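Local coordinates for protein citrinin polyketide synthase (Monascus purpureus, PDB 5MPT) that methylates the growing polyketide chain on carbon, as the C-methyltransferase domain of the non-reducing synthase that builds the keto-aldehyde precursor of the mycotoxin citrinin, at residues 248-253 against 260-265; 219-224 against 235-240; 65-70 against 109-114; 91-96 against 100-105. All coordinates share one frame; numbering follows the deposited sequence. Where two conformers were deposited one is given.

How the contacts relate
From the N terminus, contact 3 opens first, in the loop after helix 40-62, and closes when strand 108-111 runs out at 109-114. Contact 4 is nested inside that loop: helix 86-98 turns back through a short connection onto strand 102-105, the strand that pairs with 108-111, and the two contacts touch where Thr110 O meets Asp103 N at 2.8 Å. Contacts 2 and 1 follow in series within the cofactor-binding methyltransferase fold, each closing a helix onto the strand after it; strands 235-241 and 260-264 are neighbours in one sheet. Centres of contacts 2 and 4 lie about 41 Å apart, on opposite sides of the chain's centre.

Contact 1 (248-253 against 260-265); sequences AAARKR and MKFKVV
With its CG turned anti to the backbone N (chi1 -163°), Arg251 sends its side chain across the ring of Phe262, and a bend at chi3 sets one guanidinium face against Phe262 CB, which lies off toward the rim. Phe262, whose CG stands anti to its own carbonyl carbon (chi1 -56°), turns one ring face to the helix. There Arg251 CA sits over the ring centre, 3.6 Å from the centroid, in a CH-pi contact of backbone with face. Farther out, Arg251 CG rests 3.7 Å from Phe262 CD1. The two side chains thus slide past each other in opposite directions, with guanidinium and ring planes 49° apart, so this is no parallel stack. A weak, bent hydrogen bond from Arg251 NH2 to Phe262 O, 3.4 Å long, adds little to the grip. On the neighbouring helical position Ala250 O comes obliquely to 3.4 Å from Phe262 CE2, and Ala250 CB approaches the same Phe262 CE2 at 4.2 Å. Ile247 of the same helix also touches Phe262, while Ala250 reaches on to Met239 of strand 235-241. Helix 244-253 is therefore packed on the strands before and after it, as the crossover helix of the beta-alpha-beta unit that ends in edge strand 260-264.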
loop_
_atom_site.group_PDB
_atom_site.type_symbol
_atom_site.label_atom_id
_atom_site.label_comp_id
_atom_site.label_asym_id
_atom_site.label_seq_id
_atom_site.Cartn_x
_atom_site.Cartn_y
_atom_site.Cartn_z
ATOM N N ALA A 248 1.355 -19.777 -5.564
ATOM C CA ALA A 248 1.647 -20.788 -6.573
ATOM C C ALA A 248 2.272 -20.160 -7.810
ATOM O O ALA A 248 3.238 -20.695 -8.367
ATOM C CB ALA A 248 0.375 -21.542 -6.944
ATOM N N ALA A 249 1.730 -19.027 -8.255
ATOM C CA ALA A 249 2.335 -18.284 -9.355
ATOM C C ALA A 249 3.769 -17.868 -9.029
ATOM O O ALA A 249 4.674 -18.016 -9.857
ATOM C CB ALA A 249 1.487 -17.058 -9.662
ATOM N N ALA A 250 3.987 -17.327 -7.828
ATOM C CA ALA A 250 5.318 -16.876 -7.441
ATOM C C ALA A 250 6.297 -18.038 -7.368
ATOM O O ALA A 250 7.472 -17.889 -7.729
ATOM C CB ALA A 250 5.249 -16.153 -6.099
ATOM N N ARG A 251 5.838 -19.200 -6.886
ATOM C CA ARG A 251 6.702 -20.375 -6.831
ATOM C C ARG A 251 7.280 -20.681 -8.204
ATOM O O ARG A 251 8.457 -21.049 -8.326
ATOM C CB ARG A 251 5.922 -21.580 -6.292
ATOM C CG ARG A 251 6.804 -22.736 -5.808
ATOM C CD ARG A 251 5.985 -23.910 -5.279
ATOM N NE ARG A 251 4.868 -23.479 -4.439
ATOM C CZ ARG A 251 4.826 -23.567 -3.111
ATOM N NH1 ARG A 251 3.749 -23.141 -2.460
ATOM N NH2 ARG A 251 5.841 -24.085 -2.424
ATOM N N LYS A 252 6.463 -20.531 -9.251
ATOM C CA LYS A 252 6.943 -20.701 -10.618
ATOM C C LYS A 252 7.852 -19.545 -11.018
ATOM O O LYS A 252 9.013 -19.747 -11.397
ATOM C CB LYS A 252 5.757 -20.811 -11.583
ATOM C CG LYS A 252 4.791 -21.973 -11.305
ATOM C CD LYS A 252 3.594 -21.945 -12.266
ATOM C CE LYS A 252 2.489 -22.920 -11.864
ATOM N NZ LYS A 252 1.260 -22.756 -12.699
ATOM N N ARG A 253 7.337 -18.317 -10.923
ATOM C CA ARG A 253 8.093 -17.130 -11.321
ATOM C C ARG A 253 9.486 -17.096 -10.696
ATOM O O ARG A 253 10.482 -16.838 -11.384
ATOM C CB ARG A 253 7.305 -15.884 -10.927
ATOM C CG ARG A 253 7.942 -14.557 -11.261
ATOM C CD ARG A 253 7.069 -13.439 -10.727
ATOM N NE ARG A 253 7.515 -12.120 -11.147
ATOM C CZ ARG A 253 6.993 -10.984 -10.699
ATOM N NH1 ARG A 253 6.017 -11.008 -9.808
ATOM N NH2 ARG A 253 7.459 -9.822 -11.125
ATOM N N MET A 260 14.839 -19.937 -1.910
ATOM C CA MET A 260 13.450 -19.546 -1.714
ATOM C C MET A 260 12.641 -20.662 -1.073
ATOM O O MET A 260 12.800 -21.839 -1.406
ATOM C CB MET A 260 12.799 -19.156 -3.042
ATOM C CG MET A 260 13.360 -17.893 -3.643
ATOM S SD MET A 260 13.127 -16.415 -2.627
ATOM C CE MET A 260 11.338 -16.321 -2.612
ATOM N N LYS A 261 11.780 -20.266 -0.148
ATOM C CA LYS A 261 10.678 -21.074 0.332
ATOM C C LYS A 261 9.406 -20.285 0.030
ATOM O O LYS A 261 9.430 -19.051 -0.011
ATOM C CB LYS A 261 10.802 -21.371 1.839
ATOM C CG LYS A 261 12.194 -21.857 2.325
ATOM C CD LYS A 261 12.607 -23.223 1.773
ATOM C CE LYS A 261 11.773 -24.365 2.338
ATOM N NZ LYS A 261 12.190 -25.690 1.783
ATOM N N PHE A 262 8.297 -20.991 -0.211
ATOM C CA PHE A 262 7.009 -20.373 -0.509
ATOM C C PHE A 262 5.924 -21.010 0.356
ATOM O O PHE A 262 5.857 -22.238 0.459
ATOM C CB PHE A 262 6.611 -20.550 -1.990
ATOM C CG PHE A 262 7.621 -20.042 -2.959
ATOM C CD1 PHE A 262 8.738 -20.802 -3.280
ATOM C CD2 PHE A 262 7.459 -18.808 -3.559
ATOM C CE1 PHE A 262 9.676 -20.330 -4.180
ATOM C CE2 PHE A 262 8.389 -18.344 -4.447
ATOM C CZ PHE A 262 9.498 -19.106 -4.759
ATOM N N LYS A 263 5.049 -20.189 0.945
ATOM C CA LYS A 263 4.066 -20.702 1.898
ATOM C C LYS A 263 2.917 -19.705 2.071
ATOM O O LYS A 263 3.124 -18.488 2.018
ATOM C CB LYS A 263 4.725 -21.011 3.263
ATOM C CG LYS A 263 3.790 -21.654 4.308
ATOM C CD LYS A 263 4.506 -21.972 5.653
ATOM C CE LYS A 263 3.582 -22.700 6.659
ATOM N NZ LYS A 263 4.267 -23.047 7.944
ATOM N N VAL A 264 1.701 -20.239 2.248
ATOM C CA VAL A 264 0.523 -19.448 2.609
ATOM C C VAL A 264 0.562 -19.151 4.103
ATOM O O VAL A 264 0.612 -20.071 4.929
ATOM C CB VAL A 264 -0.770 -20.200 2.245
ATOM C CG1 VAL A 264 -1.997 -19.383 2.641
ATOM C CG2 VAL A 264 -0.809 -20.525 0.750
ATOM N N VAL A 265 0.512 -17.870 4.465
ATOM C CA VAL A 265 0.563 -17.464 5.866
ATOM C C VAL A 265 -0.416 -16.321 6.071
ATOM O O VAL A 265 -0.403 -15.340 5.321
ATOM C CB VAL A 265 1.972 -17.034 6.311
ATOM C CG1 VAL A 265 1.931 -16.456 7.736
ATOM C CG2 VAL A 265 2.924 -18.196 6.209
#

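Contact 2 (219-224 against 235-240); sequences GTTVKM and VEYTMT
The Tyr237 ring is approached obliquely from helix 221-231 by two aliphatic groups, Thr221 CG2 and Met224 CB. Thr221 CG2 comes to 4.0 Å from Tyr237 CE1, and Met224 CB to 3.8 Å from Tyr237 CE2; both come from the same side of the ring plane, one toward CE1 and one toward CE2. Met224 then bends at chi2 and chi3, and its thioether leads away from the strand toward helix 181-198. Tyr237 reaches the helix because its CG stands anti to the backbone N (chi1 -166°). Met239 does the same two residues on, and its fully extended chain crosses Thr221 at about a right angle. Its SD lies 3.8 Å from Thr221 CG2, and its CE 3.6 Å from Thr221 OG1. No hydrogen bond joins the two segments directly. Instead the buried hydroxyls of Thr221 and Tyr237 both bond to Glu212 OE1, so one carboxylate oxygen on strand 208-213 ties helix and strand together and helps fix both groups. At the start of segment 219-224, Gly219 N hydrogen-bonds a carboxylate oxygen of the bound S-adenosyl-L-homocysteine. Helix 221-231 here links parallel strands 208-213 and 235-241 in the Rossmann-like beta-alpha-beta unit of class I methyltransferases, whose glycine-rich turn before the helix holds the amino-acid end of the cofactor.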
loop_
_atom_site.group_PDB
_atom_site.type_symbol
_atom_site.label_atom_id
_atom_site.label_comp_id
_atom_site.label_asym_id
_atom_site.label_seq_id
_atom_site.Cartn_x
_atom_site.Cartn_y
_atom_site.Cartn_z
ATOM N N GLY A 219 5.759 -7.309 -5.695
ATOM C CA GLY A 219 6.248 -5.986 -6.037
ATOM C C GLY A 219 7.522 -5.657 -5.293
ATOM O O GLY A 219 8.415 -4.983 -5.826
ATOM N N THR A 220 7.627 -6.136 -4.065
ATOM C CA THR A 220 8.847 -6.055 -3.295
ATOM C C THR A 220 9.747 -7.241 -3.593
ATOM O O THR A 220 10.959 -7.078 -3.756
ATOM C CB THR A 220 8.504 -6.000 -1.805
ATOM O OG1 THR A 220 7.703 -4.837 -1.545
ATOM C CG2 THR A 220 9.772 -5.956 -0.951
ATOM N N THR A 221 9.153 -8.425 -3.678
ATOM C CA THR A 221 9.915 -9.649 -3.868
ATOM C C THR A 221 10.803 -9.574 -5.097
ATOM O O THR A 221 11.947 -10.047 -5.068
ATOM C CB THR A 221 8.953 -10.829 -3.985
ATOM O OG1 THR A 221 7.836 -10.618 -3.109
ATOM C CG2 THR A 221 9.655 -12.127 -3.643
ATOM N N VAL A 222 10.300 -8.998 -6.188
ATOM C CA VAL A 222 11.062 -8.993 -7.432
ATOM C C VAL A 222 12.357 -8.199 -7.306
ATOM O O VAL A 222 13.286 -8.426 -8.081
ATOM C CB VAL A 222 10.222 -8.474 -8.619
ATOM C CG1 VAL A 222 9.833 -6.998 -8.448
ATOM C CG2 VAL A 222 10.979 -8.664 -9.914
ATOM N N LYS A 223 12.442 -7.257 -6.360
ATOM C CA LYS A 223 13.689 -6.561 -6.087
ATOM C C LYS A 223 14.560 -7.255 -5.047
ATOM O O LYS A 223 15.794 -7.188 -5.143
ATOM C CB LYS A 223 13.391 -5.140 -5.617
ATOM C CG LYS A 223 12.600 -4.308 -6.634
ATOM C CD LYS A 223 13.234 -4.277 -8.020
ATOM C CE LYS A 223 14.518 -3.502 -8.006
ATOM N NZ LYS A 223 14.243 -2.065 -7.705
ATOM N N MET A 224 13.958 -7.908 -4.051
ATOM C CA MET A 224 14.752 -8.476 -2.968
ATOM C C MET A 224 15.573 -9.665 -3.448
ATOM O O MET A 224 16.717 -9.859 -3.009
ATOM C CB MET A 224 13.834 -8.881 -1.825
ATOM C CG MET A 224 13.128 -7.716 -1.160
ATOM S SD MET A 224 14.294 -6.556 -0.447
ATOM C CE MET A 224 13.548 -4.961 -0.708
ATOM N N VAL A 235 21.204 -17.161 2.868
ATOM C CA VAL A 235 19.876 -16.614 3.122
ATOM C C VAL A 235 18.841 -17.695 2.871
ATOM O O VAL A 235 19.014 -18.564 2.013
ATOM C CB VAL A 235 19.594 -15.375 2.237
ATOM C CG1 VAL A 235 19.762 -15.727 0.773
ATOM C CG2 VAL A 235 18.178 -14.836 2.477
ATOM N N GLU A 236 17.759 -17.633 3.640
ATOM C CA GLU A 236 16.523 -18.346 3.358
ATOM C C GLU A 236 15.419 -17.301 3.337
ATOM O O GLU A 236 15.169 -16.642 4.354
ATOM C CB GLU A 236 16.262 -19.435 4.412
ATOM C CG GLU A 236 17.306 -20.560 4.412
ATOM C CD GLU A 236 17.273 -21.426 5.680
ATOM O OE1 GLU A 236 16.342 -21.259 6.498
ATOM O OE2 GLU A 236 18.184 -22.271 5.855
ATOM N N TYR A 237 14.807 -17.105 2.160
ATOM C CA TYR A 237 13.736 -16.128 1.949
ATOM C C TYR A 237 12.409 -16.850 1.803
ATOM O O TYR A 237 12.209 -17.593 0.839
ATOM C CB TYR A 237 14.019 -15.307 0.709
ATOM C CG TYR A 237 13.182 -14.063 0.564
ATOM C CD1 TYR A 237 11.856 -14.127 0.159
ATOM C CD2 TYR A 237 13.739 -12.818 0.797
ATOM C CE1 TYR A 237 11.108 -12.969 -0.003
ATOM C CE2 TYR A 237 13.012 -11.667 0.636
ATOM C CZ TYR A 237 11.690 -11.747 0.238
ATOM O OH TYR A 237 10.975 -10.581 0.081
ATOM N N THR A 238 11.514 -16.645 2.764
ATOM C CA THR A 238 10.211 -17.276 2.762
ATOM C C THR A 238 9.218 -16.226 2.281
ATOM O O THR A 238 8.950 -15.232 2.971
ATOM C CB THR A 238 9.862 -17.827 4.147
ATOM O OG1 THR A 238 10.886 -18.734 4.578
ATOM C CG2 THR A 238 8.533 -18.569 4.123
ATOM N N MET A 239 8.702 -16.435 1.083
ATOM C CA MET A 239 7.706 -15.557 0.509
ATOM C C MET A 239 6.330 -16.108 0.861
ATOM O O MET A 239 6.034 -17.276 0.577
ATOM C CB MET A 239 7.889 -15.476 -0.999
ATOM C CG MET A 239 6.952 -14.515 -1.654
ATOM S SD MET A 239 6.915 -14.763 -3.415
ATOM C CE MET A 239 5.761 -13.466 -3.850
ATOM N N THR A 240 5.497 -15.281 1.485
ATOM C CA THR A 240 4.191 -15.735 1.947
ATOM C C THR A 240 3.096 -14.725 1.619
ATOM O O THR A 240 3.355 -13.555 1.322
ATOM C CB THR A 240 4.205 -15.996 3.457
ATOM O OG1 THR A 240 4.051 -14.772 4.177
ATOM C CG2 THR A 240 5.499 -16.681 3.900
#

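Contact 3 (65-70 against 109-114); sequences CPIRSA and ITRTSV
Arg111 NE donates to Ile67 O at 2.7 Å, the one direct hydrogen bond across the contact. The donor lies in the carbonyl plane, although the oxygen is tilted 20° out of the guanidinium plane. The aliphatic part of the arginine is pressed against the same loop: Ile67 CG1 crosses it at about a right angle, 3.8 Å from Arg111 CD, and Ala70 CB touches Arg111 CG at 3.8 Å. After Arg111 CG has left the strand anti to the backbone N, a bend at chi2 (80°) swings NE round to Ile67 O. A water extends the link, 2.7 Å from Arg68 O and 2.8 Å from Ala70 O, and it accepts a weak bond from Arg111 NH2. Arg111 ends the middle strand of a three-stranded antiparallel sheet, 108-111 between 75-76 and 102-105, and ties it to the loop after helix 40-62; a small sheet following helices is consistent with the helix-turn-helix family assigned to this region. The far end of the guanidinium is held by its own chain: NH1 and NH2 both grip Val114 O, each at 2.9 Å, and that oxygen lies in the guanidinium plane. NH1 also bonds to Leu101 O. The turn that presents Val114 is an ST turn, with Val114 N donating to Thr112 OG1 at 3.0 Å. On the other side, Ile67 is backed by Val57 and Phe60 of helix 40-62, while Glu61 takes a hydrogen bond from Arg68 N.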
loop_
_atom_site.group_PDB
_atom_site.type_symbol
_atom_site.label_atom_id
_atom_site.label_comp_id
_atom_site.label_asym_id
_atom_site.label_seq_id
_atom_site.Cartn_x
_atom_site.Cartn_y
_atom_site.Cartn_z
ATOM N N CYS A 65 -28.505 11.380 -10.300
ATOM C CA CYS A 65 -28.146 12.626 -9.632
ATOM C C CYS A 65 -27.641 13.615 -10.664
ATOM O O CYS A 65 -26.513 13.447 -11.168
ATOM C CB CYS A 65 -27.071 12.400 -8.569
ATOM S SG CYS A 65 -26.741 13.874 -7.593
ATOM N N PRO A 66 -28.399 14.703 -10.963
ATOM C CA PRO A 66 -28.073 15.650 -12.038
ATOM C C PRO A 66 -27.019 16.668 -11.633
ATOM O O PRO A 66 -27.173 17.873 -11.839
ATOM C CB PRO A 66 -29.422 16.320 -12.310
ATOM C CG PRO A 66 -30.054 16.331 -10.970
ATOM C CD PRO A 66 -29.698 15.032 -10.345
ATOM N N ILE A 67 -25.934 16.178 -11.042
ATOM C CA ILE A 67 -24.953 17.070 -10.443
ATOM C C ILE A 67 -24.321 17.963 -11.503
ATOM O O ILE A 67 -23.989 19.121 -11.229
ATOM C CB ILE A 67 -23.922 16.227 -9.654
ATOM C CG1 ILE A 67 -22.833 17.117 -9.054
ATOM C CG2 ILE A 67 -23.336 15.125 -10.530
ATOM C CD1 ILE A 67 -22.023 16.432 -7.920
ATOM N N ARG A 68 -24.180 17.467 -12.731
ATOM C CA ARG A 68 -23.516 18.256 -13.756
ATOM C C ARG A 68 -24.334 19.485 -14.126
ATOM O O ARG A 68 -23.768 20.526 -14.460
ATOM C CB ARG A 68 -23.247 17.399 -14.990
ATOM C CG ARG A 68 -22.225 18.022 -15.923
ATOM C CD ARG A 68 -22.139 17.298 -17.245
ATOM N NE ARG A 68 -22.361 15.865 -17.109
ATOM C CZ ARG A 68 -21.432 14.988 -16.753
ATOM N NH1 ARG A 68 -20.193 15.395 -16.479
ATOM N NH2 ARG A 68 -21.749 13.704 -16.670
ATOM N N SER A 69 -25.660 19.395 -14.059
ATOM C CA SER A 69 -26.528 20.483 -14.484
ATOM C C SER A 69 -27.201 21.206 -13.328
ATOM O O SER A 69 -27.915 22.190 -13.560
ATOM C CB SER A 69 -27.582 19.942 -15.442
ATOM O OG SER A 69 -28.270 18.842 -14.870
ATOM N N ALA A 70 -26.984 20.759 -12.096
ATOM C CA ALA A 70 -27.680 21.325 -10.950
ATOM C C ALA A 70 -27.250 22.763 -10.711
ATOM O O ALA A 70 -26.072 23.116 -10.852
ATOM C CB ALA A 70 -27.393 20.496 -9.697
ATOM N N ILE A 109 -27.150 17.399 1.139
ATOM C CA ILE A 109 -26.157 17.633 0.100
ATOM C C ILE A 109 -26.690 18.725 -0.814
ATOM O O ILE A 109 -27.812 18.625 -1.312
ATOM C CB ILE A 109 -25.871 16.351 -0.696
ATOM C CG1 ILE A 109 -25.482 15.205 0.247
ATOM C CG2 ILE A 109 -24.786 16.611 -1.735
ATOM C CD1 ILE A 109 -25.768 13.850 -0.329
ATOM N N THR A 110 -25.898 19.762 -1.033
ATOM C CA THR A 110 -26.308 20.852 -1.903
ATOM C C THR A 110 -25.208 21.145 -2.911
ATOM O O THR A 110 -24.019 21.002 -2.611
ATOM C CB THR A 110 -26.645 22.107 -1.098
ATOM O OG1 THR A 110 -25.522 22.473 -0.290
ATOM C CG2 THR A 110 -27.857 21.849 -0.209
ATOM N N ARG A 111 -25.617 21.533 -4.113
ATOM C CA ARG A 111 -24.681 21.858 -5.175
ATOM C C ARG A 111 -24.085 23.240 -4.934
ATOM O O ARG A 111 -24.757 24.131 -4.405
ATOM C CB ARG A 111 -25.402 21.803 -6.524
ATOM C CG ARG A 111 -24.498 21.970 -7.738
ATOM C CD ARG A 111 -23.763 20.678 -8.112
ATOM N NE ARG A 111 -23.151 20.867 -9.415
ATOM C CZ ARG A 111 -22.032 21.546 -9.610
ATOM N NH1 ARG A 111 -21.369 22.052 -8.568
ATOM N NH2 ARG A 111 -21.571 21.715 -10.845
ATOM N N THR A 112 -22.808 23.408 -5.294
ATOM C CA THR A 112 -22.156 24.708 -5.229
ATOM C C THR A 112 -22.303 25.422 -6.567
ATOM O O THR A 112 -22.940 24.925 -7.496
ATOM C CB THR A 112 -20.672 24.576 -4.916
ATOM O OG1 THR A 112 -20.024 23.980 -6.044
ATOM C CG2 THR A 112 -20.423 23.742 -3.673
ATOM N N SER A 113 -21.657 26.579 -6.691
ATOM C CA SER A 113 -21.571 27.310 -7.947
ATOM C C SER A 113 -20.428 26.836 -8.830
ATOM O O SER A 113 -20.271 27.348 -9.940
ATOM C CB SER A 113 -21.392 28.796 -7.663
ATOM O OG SER A 113 -20.231 28.979 -6.878
ATOM N N VAL A 114 -19.620 25.886 -8.374
ATOM C CA VAL A 114 -18.434 25.486 -9.125
ATOM C C VAL A 114 -18.820 24.560 -10.273
ATOM O O VAL A 114 -19.370 23.476 -10.033
ATOM C CB VAL A 114 -17.403 24.798 -8.222
ATOM C CG1 VAL A 114 -16.172 24.397 -9.029
ATOM C CG2 VAL A 114 -17.028 25.706 -7.062
HETATM O O HOH W 1 -23.974 22.331 -12.461
#

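Contact 4 (91-96 against 100-105); sequences LIYGLL and RLIDIN
Leu101 N closes back onto Leu96 O at 3.1 Å, nearly along the C=O axis, where helix 86-98 ends in a Schellman motif at Arg100 and the chain turns into strand 102-105; the axes of 91-96 and 102-105 come within 8.4 Å at 127°. Leu96 also packs on the first residues of the returning chain. Its CD2 meets Leu101 CD1 obliquely at 4.0 Å, and its CB lies 3.8 Å from Ile102 CD1. Ile102 holds CG1 between its backbone N and carbonyl carbon (chi1 62°), which throws CD1 in toward the helix. That methyl group slips in at the edge of the Tyr93 ring, in its plane and 3.6 Å from Tyr93 CD1. Ile104, two residues along the strand, lays its CD1 against the root of the same tyrosine, 4.0 Å from Tyr93 CB. Outside the contact, Tyr93 OH hydrogen-bonds Val79 N and its ring meets Phe60, while Leu96 and Leu101 continue onto helix 40-62. On the strand's other face Arg100 forms a salt bridge with Asp103: Arg100 NH2 donates, at 2.7 Å, to the syn lone pair of Asp103 OD1, which lies close to the guanidinium plane. Arg100 NH1 also bonds to Glu97 O, so the arginine spans the helix end and the strand start. Chemically the contact is divided: apolar branches join helix and strand on the inner side, while the Schellman bonding and positive phi of Arg100 make the turn and the salt bridge braces its outer side. Both the carboxylate and the helix-end carbonyls would be expected to favour a charged Arg100.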
loop_
_atom_site.group_PDB
_atom_site.type_symbol
_atom_site.label_atom_id
_atom_site.label_comp_id
_atom_site.label_asym_id
_atom_site.label_seq_id
_atom_site.Cartn_x
_atom_site.Cartn_y
_atom_site.Cartn_z
ATOM N N LEU A 91 -16.738 8.660 2.151
ATOM C CA LEU A 91 -15.449 9.159 1.662
ATOM C C LEU A 91 -15.594 9.749 0.261
ATOM O O LEU A 91 -15.018 10.801 -0.041
ATOM C CB LEU A 91 -14.428 8.029 1.669
ATOM C CG LEU A 91 -12.943 8.266 1.415
ATOM C CD1 LEU A 91 -12.172 7.148 2.126
ATOM C CD2 LEU A 91 -12.634 8.264 -0.070
ATOM N N ILE A 92 -16.396 9.100 -0.592
ATOM C CA ILE A 92 -16.648 9.592 -1.953
ATOM C C ILE A 92 -17.307 10.967 -1.923
ATOM O O ILE A 92 -16.939 11.874 -2.691
ATOM C CB ILE A 92 -17.505 8.569 -2.722
ATOM C CG1 ILE A 92 -16.681 7.311 -3.039
ATOM C CG2 ILE A 92 -18.065 9.200 -4.020
ATOM C CD1 ILE A 92 -15.458 7.586 -3.959
ATOM N N TYR A 93 -18.354 11.119 -1.107
ATOM C CA TYR A 93 -18.988 12.427 -0.993
ATOM C C TYR A 93 -18.015 13.441 -0.427
ATOM O O TYR A 93 -18.047 14.623 -0.795
ATOM C CB TYR A 93 -20.239 12.351 -0.124
ATOM C CG TYR A 93 -21.449 11.944 -0.898
ATOM C CD1 TYR A 93 -22.137 12.873 -1.656
ATOM C CD2 TYR A 93 -21.899 10.639 -0.892
ATOM C CE1 TYR A 93 -23.225 12.514 -2.378
ATOM C CE2 TYR A 93 -22.984 10.273 -1.611
ATOM C CZ TYR A 93 -23.649 11.212 -2.357
ATOM O OH TYR A 93 -24.754 10.839 -3.077
ATOM N N GLY A 94 -17.185 13.006 0.508
ATOM C CA GLY A 94 -16.118 13.865 0.989
ATOM C C GLY A 94 -15.228 14.361 -0.128
ATOM O O GLY A 94 -14.847 15.536 -0.155
ATOM N N LEU A 95 -14.855 13.475 -1.052
ATOM C CA LEU A 95 -13.998 13.931 -2.142
ATOM C C LEU A 95 -14.721 14.967 -2.990
ATOM O O LEU A 95 -14.128 15.967 -3.404
ATOM C CB LEU A 95 -13.540 12.766 -3.021
ATOM C CG LEU A 95 -12.661 11.665 -2.446
ATOM C CD1 LEU A 95 -12.365 10.687 -3.577
ATOM C CD2 LEU A 95 -11.367 12.197 -1.799
ATOM N N LEU A 96 -16.009 14.749 -3.258
ATOM C CA LEU A 96 -16.749 15.719 -4.055
ATOM C C LEU A 96 -16.812 17.059 -3.342
ATOM O O LEU A 96 -16.766 18.118 -3.985
ATOM C CB LEU A 96 -18.154 15.201 -4.348
ATOM C CG LEU A 96 -18.263 14.069 -5.363
ATOM C CD1 LEU A 96 -19.725 13.637 -5.432
ATOM C CD2 LEU A 96 -17.798 14.500 -6.731
ATOM N N ARG A 100 -15.121 20.897 -4.174
ATOM C CA ARG A 100 -15.981 22.076 -4.143
ATOM C C ARG A 100 -17.135 21.977 -5.138
ATOM O O ARG A 100 -17.655 22.994 -5.593
ATOM C CB ARG A 100 -15.170 23.354 -4.372
ATOM C CG ARG A 100 -14.064 23.565 -3.327
ATOM C CD ARG A 100 -14.580 23.495 -1.880
ATOM N NE ARG A 100 -15.682 24.428 -1.611
ATOM C CZ ARG A 100 -16.911 24.090 -1.219
ATOM N NH1 ARG A 100 -17.254 22.820 -1.022
ATOM N NH2 ARG A 100 -17.815 25.042 -1.006
ATOM N N LEU A 101 -17.567 20.757 -5.459
ATOM C CA LEU A 101 -18.763 20.594 -6.271
ATOM C C LEU A 101 -20.015 20.530 -5.423
ATOM O O LEU A 101 -21.096 20.906 -5.897
ATOM C CB LEU A 101 -18.672 19.324 -7.120
ATOM C CG LEU A 101 -17.544 19.327 -8.146
ATOM C CD1 LEU A 101 -17.466 17.960 -8.802
ATOM C CD2 LEU A 101 -17.775 20.432 -9.193
ATOM N N ILE A 102 -19.900 20.037 -4.190
ATOM C CA ILE A 102 -21.027 19.982 -3.272
ATOM C C ILE A 102 -20.613 20.607 -1.949
ATOM O O ILE A 102 -19.427 20.720 -1.627
ATOM C CB ILE A 102 -21.548 18.545 -3.034
ATOM C CG1 ILE A 102 -20.454 17.663 -2.385
ATOM C CG2 ILE A 102 -22.068 17.955 -4.340
ATOM C CD1 ILE A 102 -20.933 16.272 -2.002
ATOM N N ASP A 103 -21.625 21.040 -1.205
ATOM C CA ASP A 103 -21.524 21.334 0.212
ATOM C C ASP A 103 -22.356 20.303 0.954
ATOM O O ASP A 103 -23.471 19.962 0.533
ATOM C CB ASP A 103 -22.023 22.746 0.543
ATOM C CG ASP A 103 -21.184 23.841 -0.116
ATOM O OD1 ASP A 103 -19.937 23.879 0.092
ATOM O OD2 ASP A 103 -21.783 24.665 -0.846
ATOM N N ILE A 104 -21.798 19.789 2.038
ATOM C CA ILE A 104 -22.473 18.819 2.883
ATOM C C ILE A 104 -22.849 19.514 4.181
ATOM O O ILE A 104 -22.072 20.316 4.714
ATOM C CB ILE A 104 -21.583 17.585 3.139
ATOM C CG1 ILE A 104 -21.269 16.888 1.813
ATOM C CG2 ILE A 104 -22.267 16.616 4.081
ATOM C CD1 ILE A 104 -20.220 15.816 1.906
ATOM N N ASN A 105 -24.048 19.218 4.677
ATOM C CA ASN A 105 -24.492 19.702 5.986
ATOM C C ASN A 105 -25.226 18.543 6.654
ATOM O O ASN A 105 -26.450 18.427 6.554
ATOM C CB ASN A 105 -25.371 20.932 5.862
ATOM C CG ASN A 105 -25.866 21.414 7.203
ATOM O OD1 ASN A 105 -25.304 21.072 8.245
ATOM N ND2 ASN A 105 -26.928 22.210 7.189
#